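Local coordinates for uncharacterized protein (Thermus thermophilus HB8, PDB 4WVC), which probably hydrolyses mannosylglycerate, a solute made by thermophiles under osmotic stress, to mannose and glycerate, and glucosylglycerate in the same way, at residues 28-33 with 76-81; 56-61 with 71-76; 35-40 with 105-110; 183-188 with 199-204. One frame throughout, in Å; residues are numbered along the deposited sequence.

Contacts 1 and 2 share the strand pair 31-32 and 72-73, contact 3, between helices, touches both, and contact 4 lies out to one side. Contact 2 is nested along the chain inside the loops closed by contacts 1 and 3, whose own segments alternate. Contacts 1 and 2 have centres about 11 Å apart, share E76 and both touch the bound glycerate. Contact 3 lies about 13 Å from contact 2, centre to centre, and ties helix 33-43 to helix 107-117. Contact 4 comes later, about 17 Å from the centre of contact 1, where R188 packs on the 76-81 loop. Together they run from the helical interior to the substrate pocket and its outer loops.

Contact 1: residues 28-33 with 76-81; sequences YPYQWL and EQSRDY. With DGY ((2R)-2,3-dihydroxypropanoic acid), chain E.
W32 presents the edge of its six-membered ring to one face of Y81, an edge-to-face pair with centroids 5.2 Å apart and planes at 78°. Each ring also holds the bound glycerate: W32 NE1 donates an almost straight bond to its hydroxyl O4 (3.0 Å, 166°), and Y81 OH donates to its carboxylate oxygen O2 at 2.5 Å. The ring edge of Y28 faces carboxylate carbon C1 of the glycerate, while Y28 OH is bonded to E393, probably the proton acceptor, and to R198 and Y349. A second shell supports Y81: its CB is wedged between P29 CD, at 3.6 Å, and Y30 CE2, at 3.5 Å, and CG, anti to the backbone N (chi1 -177°), carries the ring on toward W32 and the glycerate. P29 CG lies over the rim of one face of Y30 and also meets S78 OG at 3.6 Å. That hydroxyl accepts from D80 N in an ST turn, in the loop leading to Y81. Farther out, a water joins P29 O to E76 N. The aromatic cluster of Y30, W32 and Y81 thus fixes two different donors against one small acid, consistent with a subsite for the substrate's glycerate part.

Contact 2: residues 56-61 with 71-76; sequences LCLFDY and HIVFHE. With DGY ((2R)-2,3-dihydroxypropanoic acid), chain E.
C57, on helix 48-62, directs SG at the imidazole of H75, ending 3.3 Å from NE2. With SG anti to the backbone N (chi1 173°) the sulfur reaches out to the imidazole obliquely, 4.1 Å from the ring centroid. The next residue, L58, meets the strand more loosely, its CD1 lying 4.4 Å from V73 CG2. This is the point where the helix backs a small antiparallel ribbon, since strand 72-73 pairs with strand 31-32. The family to which the protein belongs builds its catalytic domain as an (alpha/alpha)6 barrel. H71, whose CB points away from the helix, sets its ring edge against O4 of the bound glycerate, CD2 to O4 being 3.1 Å. Beyond V73, F74 is the centre of an inverse gamma turn that leads the chain on to H75. Y61 completes the helical side: its CB touches V73 CG1 at 4.1 Å and H75 NE2 at 3.7 Å, while its ring receives the edge of H75 in an offset edge-to-face pair with planes at 60°. H75 NE2 is buried here without a polar partner in the model. V73 CG1 lies over one face of the imidazole, toward its rim, and F20 stacks with the same ring.

Contact 3: residues 35-40 with 105-110; sequences DSAFIA and PVVATV
A37 and V106 make the tightest apolar contact between these two segments: A37 CB sits 3.5 Å from V106 CG1, closer than carbon atoms usually pack. The same methyl also meets V110 CG2 at 3.9 Å and, less closely, V107 CG2, so that one small side chain is set among three valines. A turn later A40 adds its CB against V110 CG1 at 4.0 Å. The small alanines let the backbones come together, with the CA atoms of A37 and V107 only 5.4 Å apart.

Contacts between methyls and a carbonyl form a second group. V110 sets both branches around A37 O, CG1 at 3.3 Å and CG2 at 3.4 Å; with CG1 anti to the backbone N (chi1 167°), both methyls are turned to straddle that oxygen.

The aromatic contribution comes from F38, whose CB is directed away from the other segment. Its ring nevertheless swings back, and V106 CG1 lies over one face toward the rim, while V106 CG2 touches F38 CE1 at 4.2 Å. W410 meets the same ring edge-to-face.

No hydrogen bond crosses the interface. Polar groups on these segments find their partners to the outside: S36 OG bonds to E54 and Q31, and T109 OG1 to D247. D35, which probably binds substrate, is directed away as well. Between residues 35-40 and 105-110 cohesion therefore rests on close apolar fit, with no hydrogen bond.

Contact 4: residues 183-188 with 199-204; sequences PPYERR and PRKEDY
R187 lays its guanidinium flat on one face of the Y204 ring, with centres 3.9 Å apart and planes at 10°, a stack that is also a cation-pi contact. The aliphatic part follows the same face, for R187 CD makes a CH-pi contact 4.2 Å from the ring centroid. At the guanidinium edge lies P199 O, gripped end-on by two nitrogens, at 2.8 Å from NH2 and 3.0 Å from NH1. The oxygen is close to the guanidinium plane, yet NH1 stands above the carbonyl plane and NH2 is tilted from it. A bend at chi3 (48°) turns the group onto the ring, and NH2 has a second, charged partner in D189. P199 CB meets the edge of the Y204 ring.

The Y185 side chain crosses that of Y204 at about a right angle, with its OH 3.6 Å from Y204 CB and bonded to D205. At the N-cap position, R200 N donates to D203 OD2 at 3.0 Å, which accepts on its anti lone pair. Y204 OH is bonded to R198, a probable substrate-binding residue, so the stack probably helps to steady that ring, and Y204 also touches the bound glycerate.

The 183-188 loop connects helix 171-175 with helix 189-192 and packs against helix 201-216, Y185 on L208 and P183 farther along on Y212, while Y204 meets Y207 edge-to-face.

Contact 1: residues 28-33 with 76-81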
# COMPACT_ATOMS: atom_id res chain seq x y z
N TYR A 28 28.83 16.06 24.82
CA TYR A 28 27.54 15.44 25.11
C TYR A 28 27.69 14.48 26.29
O TYR A 28 27.72 13.26 26.12
CB TYR A 28 27.06 14.65 23.89
CG TYR A 28 26.82 15.48 22.64
CD1 TYR A 28 25.96 16.58 22.65
CD2 TYR A 28 27.40 15.11 21.43
CE1 TYR A 28 25.74 17.32 21.49
CE2 TYR A 28 27.18 15.84 20.28
CZ TYR A 28 26.35 16.94 20.31
OH TYR A 28 26.12 17.62 19.13
N PRO A 29 27.82 15.03 27.51
CA PRO A 29 28.16 14.24 28.70
C PRO A 29 26.97 13.56 29.39
O PRO A 29 26.99 13.41 30.61
CB PRO A 29 28.75 15.31 29.63
CG PRO A 29 27.94 16.53 29.33
CD PRO A 29 27.58 16.45 27.85
N TYR A 30 25.95 13.15 28.63
CA TYR A 30 24.70 12.64 29.19
C TYR A 30 24.17 11.52 28.28
O TYR A 30 24.75 11.25 27.23
CB TYR A 30 23.65 13.76 29.30
CG TYR A 30 24.03 14.98 30.16
CD1 TYR A 30 24.28 14.85 31.52
CD2 TYR A 30 24.05 16.26 29.61
CE1 TYR A 30 24.60 15.96 32.30
CE2 TYR A 30 24.35 17.38 30.39
CZ TYR A 30 24.63 17.22 31.73
OH TYR A 30 24.93 18.34 32.51
N GLN A 31 23.07 10.89 28.64
CA GLN A 31 22.44 9.93 27.72
C GLN A 31 21.46 10.61 26.78
O GLN A 31 20.54 11.28 27.24
CB GLN A 31 21.70 8.82 28.48
CG GLN A 31 21.24 7.70 27.57
CD GLN A 31 20.68 6.54 28.34
OE1 GLN A 31 20.23 6.70 29.46
NE2 GLN A 31 20.73 5.36 27.74
N TRP A 32 21.65 10.44 25.47
CA TRP A 32 20.70 10.89 24.45
C TRP A 32 19.84 9.73 23.93
O TRP A 32 20.29 8.57 23.86
CB TRP A 32 21.41 11.60 23.30
CG TRP A 32 21.46 13.09 23.40
CD1 TRP A 32 20.69 13.99 22.71
CD2 TRP A 32 22.33 13.86 24.22
NE1 TRP A 32 21.03 15.27 23.06
CE2 TRP A 32 22.03 15.22 23.98
CE3 TRP A 32 23.34 13.54 25.15
CZ2 TRP A 32 22.70 16.25 24.64
CZ3 TRP A 32 24.00 14.57 25.79
CH2 TRP A 32 23.68 15.90 25.53
N LEU A 33 18.60 10.05 23.58
CA LEU A 33 17.61 9.06 23.18
C LEU A 33 17.98 8.32 21.88
O LEU A 33 18.22 7.10 21.92
CB LEU A 33 16.22 9.71 23.05
CG LEU A 33 15.00 8.81 22.77
CD1 LEU A 33 13.73 9.55 23.20
CD2 LEU A 33 14.88 8.41 21.31
N GLU A 76 24.66 12.39 35.30
CA GLU A 76 25.69 12.90 36.19
C GLU A 76 25.87 14.38 35.99
O GLU A 76 25.89 14.87 34.87
CB GLU A 76 27.03 12.20 35.91
CG GLU A 76 27.09 10.72 36.28
CD GLU A 76 27.98 9.87 35.35
OE1 GLU A 76 28.22 10.25 34.17
OE2 GLU A 76 28.43 8.79 35.79
N GLN A 77 26.04 15.11 37.09
CA GLN A 77 26.37 16.53 37.05
C GLN A 77 27.47 16.79 36.04
O GLN A 77 28.39 15.99 35.90
CB GLN A 77 26.89 17.00 38.43
CG GLN A 77 25.87 17.07 39.56
CD GLN A 77 24.78 18.13 39.38
OE1 GLN A 77 23.75 18.10 40.07
NE2 GLN A 77 25.01 19.09 38.47
N SER A 78 27.40 17.91 35.34
CA SER A 78 28.51 18.36 34.50
C SER A 78 28.32 19.84 34.17
O SER A 78 27.18 20.29 34.08
CB SER A 78 28.57 17.51 33.23
OG SER A 78 29.35 18.14 32.23
N ARG A 79 29.42 20.57 34.00
CA ARG A 79 29.38 21.97 33.55
C ARG A 79 29.65 22.10 32.05
O ARG A 79 29.60 23.18 31.48
CB ARG A 79 30.39 22.83 34.31
CG ARG A 79 30.04 23.06 35.79
CD ARG A 79 29.15 24.29 36.00
NE ARG A 79 28.69 24.35 37.39
CZ ARG A 79 29.41 24.79 38.43
NH1 ARG A 79 30.65 25.24 38.27
NH2 ARG A 79 28.87 24.78 39.65
N ASP A 80 29.91 20.96 31.42
CA ASP A 80 30.37 20.93 30.04
C ASP A 80 29.22 21.14 29.03
O ASP A 80 29.48 21.39 27.86
CB ASP A 80 31.07 19.59 29.75
CG ASP A 80 32.47 19.48 30.40
OD1 ASP A 80 33.20 20.49 30.46
OD2 ASP A 80 32.84 18.36 30.81
N TYR A 81 27.97 21.02 29.47
CA TYR A 81 26.83 21.08 28.56
C TYR A 81 25.81 22.11 28.97
O TYR A 81 25.40 22.17 30.13
CB TYR A 81 26.16 19.71 28.43
CG TYR A 81 25.02 19.71 27.44
CD1 TYR A 81 25.26 19.51 26.08
CD2 TYR A 81 23.70 19.96 27.86
CE1 TYR A 81 24.22 19.53 25.17
CE2 TYR A 81 22.65 19.98 26.95
CZ TYR A 81 22.92 19.77 25.61
OH TYR A 81 21.91 19.79 24.69
C1 DGY E . 22.81 19.66 21.27
O1 DGY E . 23.40 20.09 20.23
O2 DGY E . 22.84 20.21 22.39
C2 DGY E . 21.99 18.41 21.17
O3 DGY E . 21.78 18.10 19.78
C3 DGY E . 20.65 18.61 21.88
O4 DGY E . 19.74 17.56 21.54
O HOH W 1 25.72 12.10 32.73

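Contact 2: residues 56-61 with 71-76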
# COMPACT_ATOMS: atom_id res chain seq x y z
N LEU A 56 17.70 -0.60 28.39
CA LEU A 56 17.15 -0.68 29.74
C LEU A 56 17.42 0.59 30.55
O LEU A 56 16.51 1.14 31.16
CB LEU A 56 17.76 -1.85 30.49
CG LEU A 56 17.52 -3.25 29.93
CD1 LEU A 56 18.25 -4.25 30.82
CD2 LEU A 56 16.03 -3.59 29.87
N CYS A 57 18.66 1.06 30.54
CA CYS A 57 19.02 2.28 31.24
C CYS A 57 18.21 3.46 30.73
O CYS A 57 17.76 4.31 31.50
CB CYS A 57 20.52 2.58 31.09
SG CYS A 57 21.05 4.19 31.75
N LEU A 58 18.05 3.55 29.41
CA LEU A 58 17.28 4.62 28.79
C LEU A 58 15.82 4.68 29.32
O LEU A 58 15.30 5.73 29.61
CB LEU A 58 17.31 4.47 27.26
CG LEU A 58 16.50 5.45 26.41
CD1 LEU A 58 16.78 6.91 26.73
CD2 LEU A 58 16.81 5.15 24.95
N PHE A 59 15.18 3.53 29.42
CA PHE A 59 13.80 3.47 29.87
C PHE A 59 13.71 3.60 31.40
O PHE A 59 12.98 4.45 31.92
CB PHE A 59 13.15 2.18 29.37
CG PHE A 59 12.72 2.24 27.94
CD1 PHE A 59 11.54 2.88 27.60
CD2 PHE A 59 13.49 1.69 26.93
CE1 PHE A 59 11.11 2.96 26.27
CE2 PHE A 59 13.07 1.77 25.60
CZ PHE A 59 11.88 2.40 25.27
N ASP A 60 14.48 2.78 32.11
CA ASP A 60 14.46 2.74 33.58
C ASP A 60 14.74 4.09 34.24
O ASP A 60 14.08 4.44 35.22
CB ASP A 60 15.41 1.67 34.11
CG ASP A 60 14.92 0.26 33.82
OD1 ASP A 60 13.73 0.12 33.56
OD2 ASP A 60 15.69 -0.70 33.86
N TYR A 61 15.67 4.87 33.70
CA TYR A 61 15.99 6.20 34.24
C TYR A 61 15.37 7.35 33.47
O TYR A 61 15.27 8.46 33.99
CB TYR A 61 17.50 6.39 34.28
CG TYR A 61 18.18 5.38 35.16
CD1 TYR A 61 18.58 4.14 34.66
CD2 TYR A 61 18.40 5.65 36.51
CE1 TYR A 61 19.19 3.21 35.47
CE2 TYR A 61 19.01 4.72 37.33
CZ TYR A 61 19.40 3.51 36.81
OH TYR A 61 20.01 2.59 37.62
N HIS A 71 14.67 13.37 25.51
CA HIS A 71 15.81 13.30 24.61
C HIS A 71 17.15 13.21 25.32
O HIS A 71 18.11 12.70 24.75
CB HIS A 71 15.74 14.40 23.53
CG HIS A 71 16.43 15.67 23.88
ND1 HIS A 71 16.16 16.38 25.03
CD2 HIS A 71 17.33 16.41 23.19
CE1 HIS A 71 16.89 17.48 25.05
NE2 HIS A 71 17.59 17.53 23.93
N ILE A 72 17.22 13.71 26.55
CA ILE A 72 18.42 13.59 27.37
C ILE A 72 18.04 13.10 28.75
O ILE A 72 17.12 13.65 29.38
CB ILE A 72 19.14 14.95 27.56
CG1 ILE A 72 19.53 15.59 26.23
CG2 ILE A 72 20.38 14.77 28.43
CD1 ILE A 72 19.84 17.08 26.31
N VAL A 73 18.76 12.08 29.21
CA VAL A 73 18.74 11.69 30.62
C VAL A 73 20.00 12.25 31.26
O VAL A 73 21.11 11.84 30.93
CB VAL A 73 18.70 10.17 30.81
CG1 VAL A 73 18.62 9.84 32.30
CG2 VAL A 73 17.49 9.58 30.09
N PHE A 74 19.81 13.23 32.14
CA PHE A 74 20.92 13.93 32.79
C PHE A 74 21.53 13.13 33.95
O PHE A 74 21.40 13.53 35.10
CB PHE A 74 20.45 15.29 33.29
CG PHE A 74 19.98 16.22 32.21
CD1 PHE A 74 20.86 16.68 31.23
CD2 PHE A 74 18.67 16.71 32.21
CE1 PHE A 74 20.42 17.58 30.25
CE2 PHE A 74 18.24 17.60 31.24
CZ PHE A 74 19.12 18.04 30.26
N HIS A 75 22.18 12.01 33.66
CA HIS A 75 22.65 11.10 34.70
C HIS A 75 23.60 11.72 35.75
O HIS A 75 23.39 11.57 36.93
CB HIS A 75 23.32 9.87 34.08
CG HIS A 75 22.36 8.83 33.59
ND1 HIS A 75 21.97 8.73 32.27
CD2 HIS A 75 21.75 7.81 34.24
CE1 HIS A 75 21.14 7.72 32.13
NE2 HIS A 75 20.98 7.15 33.31
N GLU A 76 24.66 12.39 35.30
CA GLU A 76 25.69 12.90 36.19
C GLU A 76 25.87 14.38 35.99
O GLU A 76 25.89 14.87 34.87
CB GLU A 76 27.03 12.20 35.91
CG GLU A 76 27.09 10.72 36.28
CD GLU A 76 27.98 9.87 35.35
OE1 GLU A 76 28.22 10.25 34.17
OE2 GLU A 76 28.43 8.79 35.79
C1 DGY E . 22.81 19.66 21.27
O1 DGY E . 23.40 20.09 20.23
O2 DGY E . 22.84 20.21 22.39
C2 DGY E . 21.99 18.41 21.17
O3 DGY E . 21.78 18.10 19.78
C3 DGY E . 20.65 18.61 21.88
O4 DGY E . 19.74 17.56 21.54

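Contact 3: residues 35-40 with 105-110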
# COMPACT_ATOMS: atom_id res chain seq x y z
N ASP A 35 20.57 8.66 19.98
CA ASP A 35 21.98 8.27 20.08
C ASP A 35 22.09 6.90 20.69
O ASP A 35 22.73 6.03 20.12
CB ASP A 35 22.83 9.28 20.89
CG ASP A 35 23.01 10.62 20.17
OD1 ASP A 35 21.98 11.32 20.00
OD2 ASP A 35 24.17 10.98 19.80
N SER A 36 21.44 6.68 21.83
CA SER A 36 21.56 5.38 22.53
C SER A 36 21.00 4.19 21.77
O SER A 36 21.48 3.06 21.96
CB SER A 36 20.95 5.43 23.93
OG SER A 36 21.82 6.09 24.85
N ALA A 37 20.02 4.43 20.89
CA ALA A 37 19.43 3.34 20.10
C ALA A 37 20.42 2.84 19.04
O ALA A 37 20.66 1.65 18.94
CB ALA A 37 18.11 3.79 19.45
N PHE A 38 20.96 3.75 18.24
CA PHE A 38 21.97 3.39 17.23
C PHE A 38 23.22 2.80 17.90
O PHE A 38 23.81 1.88 17.38
CB PHE A 38 22.39 4.61 16.41
CG PHE A 38 21.29 5.22 15.54
CD1 PHE A 38 20.72 4.52 14.48
CD2 PHE A 38 20.87 6.53 15.75
CE1 PHE A 38 19.74 5.09 13.69
CE2 PHE A 38 19.90 7.11 14.96
CZ PHE A 38 19.34 6.38 13.92
N ILE A 39 23.59 3.33 19.07
CA ILE A 39 24.80 2.87 19.80
C ILE A 39 24.60 1.46 20.29
O ILE A 39 25.51 0.65 20.27
CB ILE A 39 25.15 3.82 20.97
CG1 ILE A 39 25.67 5.15 20.40
CG2 ILE A 39 26.17 3.21 21.94
CD1 ILE A 39 25.61 6.31 21.38
N ALA A 40 23.38 1.13 20.69
CA ALA A 40 23.07 -0.26 21.04
C ALA A 40 23.39 -1.25 19.93
O ALA A 40 23.87 -2.33 20.21
CB ALA A 40 21.62 -0.39 21.43
N PRO A 105 11.75 8.37 17.45
CA PRO A 105 11.51 7.10 18.15
C PRO A 105 12.03 5.89 17.38
O PRO A 105 11.26 4.97 17.04
CB PRO A 105 9.98 7.06 18.26
CG PRO A 105 9.52 7.75 17.03
CD PRO A 105 10.51 8.87 16.82
N VAL A 106 13.32 5.87 17.11
CA VAL A 106 13.95 4.73 16.40
C VAL A 106 14.10 3.47 17.27
O VAL A 106 14.45 2.41 16.77
CB VAL A 106 15.31 5.14 15.79
CG1 VAL A 106 16.36 5.36 16.87
CG2 VAL A 106 15.82 4.11 14.79
N VAL A 107 13.77 3.57 18.56
CA VAL A 107 14.07 2.53 19.55
C VAL A 107 13.44 1.15 19.26
O VAL A 107 14.12 0.14 19.37
CB VAL A 107 13.71 2.94 21.00
CG1 VAL A 107 14.18 1.87 21.99
CG2 VAL A 107 14.30 4.29 21.38
N ALA A 108 12.16 1.10 18.91
CA ALA A 108 11.50 -0.19 18.67
C ALA A 108 12.19 -0.98 17.55
O ALA A 108 12.24 -2.20 17.58
CB ALA A 108 10.02 -0.00 18.35
N THR A 109 12.66 -0.25 16.55
CA THR A 109 13.38 -0.86 15.43
C THR A 109 14.65 -1.53 15.96
O THR A 109 14.96 -2.68 15.62
CB THR A 109 13.70 0.18 14.34
OG1 THR A 109 12.47 0.73 13.83
CG2 THR A 109 14.48 -0.44 13.23
N VAL A 110 15.37 -0.81 16.79
CA VAL A 110 16.58 -1.34 17.41
C VAL A 110 16.26 -2.49 18.35
O VAL A 110 16.91 -3.53 18.30
CB VAL A 110 17.38 -0.25 18.13
CG1 VAL A 110 18.45 -0.86 19.02
CG2 VAL A 110 17.99 0.70 17.09

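Contact 4: residues 183-188 with 199-204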
# COMPACT_ATOMS: atom_id res chain seq x y z
N PRO A 183 16.94 35.34 29.50
CA PRO A 183 18.10 35.46 30.41
C PRO A 183 19.44 35.37 29.66
O PRO A 183 19.53 34.65 28.66
CB PRO A 183 17.95 34.24 31.31
CG PRO A 183 17.21 33.26 30.46
CD PRO A 183 16.20 34.10 29.75
N PRO A 184 20.46 36.11 30.12
CA PRO A 184 21.80 35.88 29.54
C PRO A 184 22.26 34.43 29.81
O PRO A 184 22.06 33.92 30.91
CB PRO A 184 22.68 36.89 30.28
CG PRO A 184 21.98 37.12 31.57
CD PRO A 184 20.51 37.01 31.28
N TYR A 185 22.82 33.77 28.81
CA TYR A 185 23.35 32.42 29.01
C TYR A 185 24.72 32.34 28.38
O TYR A 185 25.02 33.12 27.48
CB TYR A 185 22.44 31.35 28.39
CG TYR A 185 22.20 31.53 26.92
CD1 TYR A 185 21.24 32.42 26.46
CD2 TYR A 185 22.94 30.83 25.97
CE1 TYR A 185 21.02 32.60 25.11
CE2 TYR A 185 22.72 30.99 24.62
CZ TYR A 185 21.76 31.88 24.20
OH TYR A 185 21.55 32.06 22.87
N GLU A 186 25.53 31.39 28.82
CA GLU A 186 26.80 31.08 28.14
C GLU A 186 26.71 29.68 27.54
O GLU A 186 26.36 28.71 28.23
CB GLU A 186 28.06 31.23 29.01
CG GLU A 186 28.05 30.49 30.35
CD GLU A 186 29.39 29.84 30.67
OE1 GLU A 186 29.41 28.74 31.30
OE2 GLU A 186 30.43 30.41 30.28
N ARG A 187 26.98 29.61 26.25
CA ARG A 187 27.02 28.34 25.54
C ARG A 187 28.28 27.58 25.86
O ARG A 187 29.36 28.16 25.95
CB ARG A 187 26.97 28.58 24.04
CG ARG A 187 25.61 29.06 23.59
CD ARG A 187 25.48 29.27 22.12
NE ARG A 187 25.95 28.20 21.26
CZ ARG A 187 25.86 28.28 19.94
NH1 ARG A 187 25.28 29.35 19.39
NH2 ARG A 187 26.29 27.28 19.17
N ARG A 188 28.13 26.27 26.00
CA ARG A 188 29.26 25.40 26.27
C ARG A 188 29.69 24.51 25.07
O ARG A 188 30.84 24.11 25.01
CB ARG A 188 28.94 24.53 27.48
CG ARG A 188 28.45 25.29 28.72
CD ARG A 188 29.35 26.46 29.13
NE ARG A 188 30.74 26.06 29.32
CZ ARG A 188 31.31 25.71 30.48
NH1 ARG A 188 30.62 25.68 31.62
NH2 ARG A 188 32.60 25.38 30.49
N PRO A 199 25.26 25.47 15.64
CA PRO A 199 24.24 26.49 15.32
C PRO A 199 24.62 27.91 15.76
O PRO A 199 25.39 28.09 16.70
CB PRO A 199 23.00 26.01 16.09
CG PRO A 199 23.24 24.56 16.35
CD PRO A 199 24.73 24.44 16.54
N ARG A 200 24.08 28.89 15.07
CA ARG A 200 24.36 30.28 15.34
C ARG A 200 23.57 30.71 16.56
O ARG A 200 22.67 30.01 17.00
CB ARG A 200 23.99 31.12 14.13
CG ARG A 200 24.82 30.77 12.91
CD ARG A 200 24.46 31.61 11.71
NE ARG A 200 25.48 31.50 10.66
CZ ARG A 200 25.25 31.48 9.35
NH1 ARG A 200 24.00 31.52 8.89
NH2 ARG A 200 26.27 31.39 8.50
N LYS A 201 23.90 31.88 17.11
CA LYS A 201 23.29 32.31 18.37
C LYS A 201 21.80 32.56 18.19
O LYS A 201 21.03 32.21 19.07
CB LYS A 201 23.99 33.58 18.86
CG LYS A 201 23.58 34.13 20.24
CD LYS A 201 24.26 35.45 20.62
CE LYS A 201 23.91 36.60 19.70
NZ LYS A 201 22.46 36.95 19.71
N GLU A 202 21.42 33.14 17.05
CA GLU A 202 20.01 33.35 16.73
C GLU A 202 19.24 32.06 16.88
O GLU A 202 18.10 32.06 17.33
CB GLU A 202 19.82 33.86 15.29
CG GLU A 202 19.96 35.36 15.12
CD GLU A 202 19.42 35.88 13.79
OE1 GLU A 202 18.30 35.44 13.38
OE2 GLU A 202 20.08 36.74 13.16
N ASP A 203 19.86 30.96 16.49
CA ASP A 203 19.28 29.65 16.67
C ASP A 203 19.14 29.32 18.14
O ASP A 203 18.03 29.02 18.60
CB ASP A 203 20.10 28.57 15.95
CG ASP A 203 20.19 28.80 14.46
OD1 ASP A 203 19.14 29.01 13.82
OD2 ASP A 203 21.31 28.77 13.93
N TYR A 204 20.24 29.39 18.90
CA TYR A 204 20.19 29.04 20.34
C TYR A 204 19.26 29.91 21.20
O TYR A 204 18.60 29.40 22.13
CB TYR A 204 21.60 28.99 20.95
CG TYR A 204 22.19 27.61 21.01
CD1 TYR A 204 22.60 26.95 19.87
CD2 TYR A 204 22.32 26.95 22.22
CE1 TYR A 204 23.13 25.68 19.93
CE2 TYR A 204 22.85 25.68 22.29
CZ TYR A 204 23.25 25.04 21.14
OH TYR A 204 23.79 23.78 21.23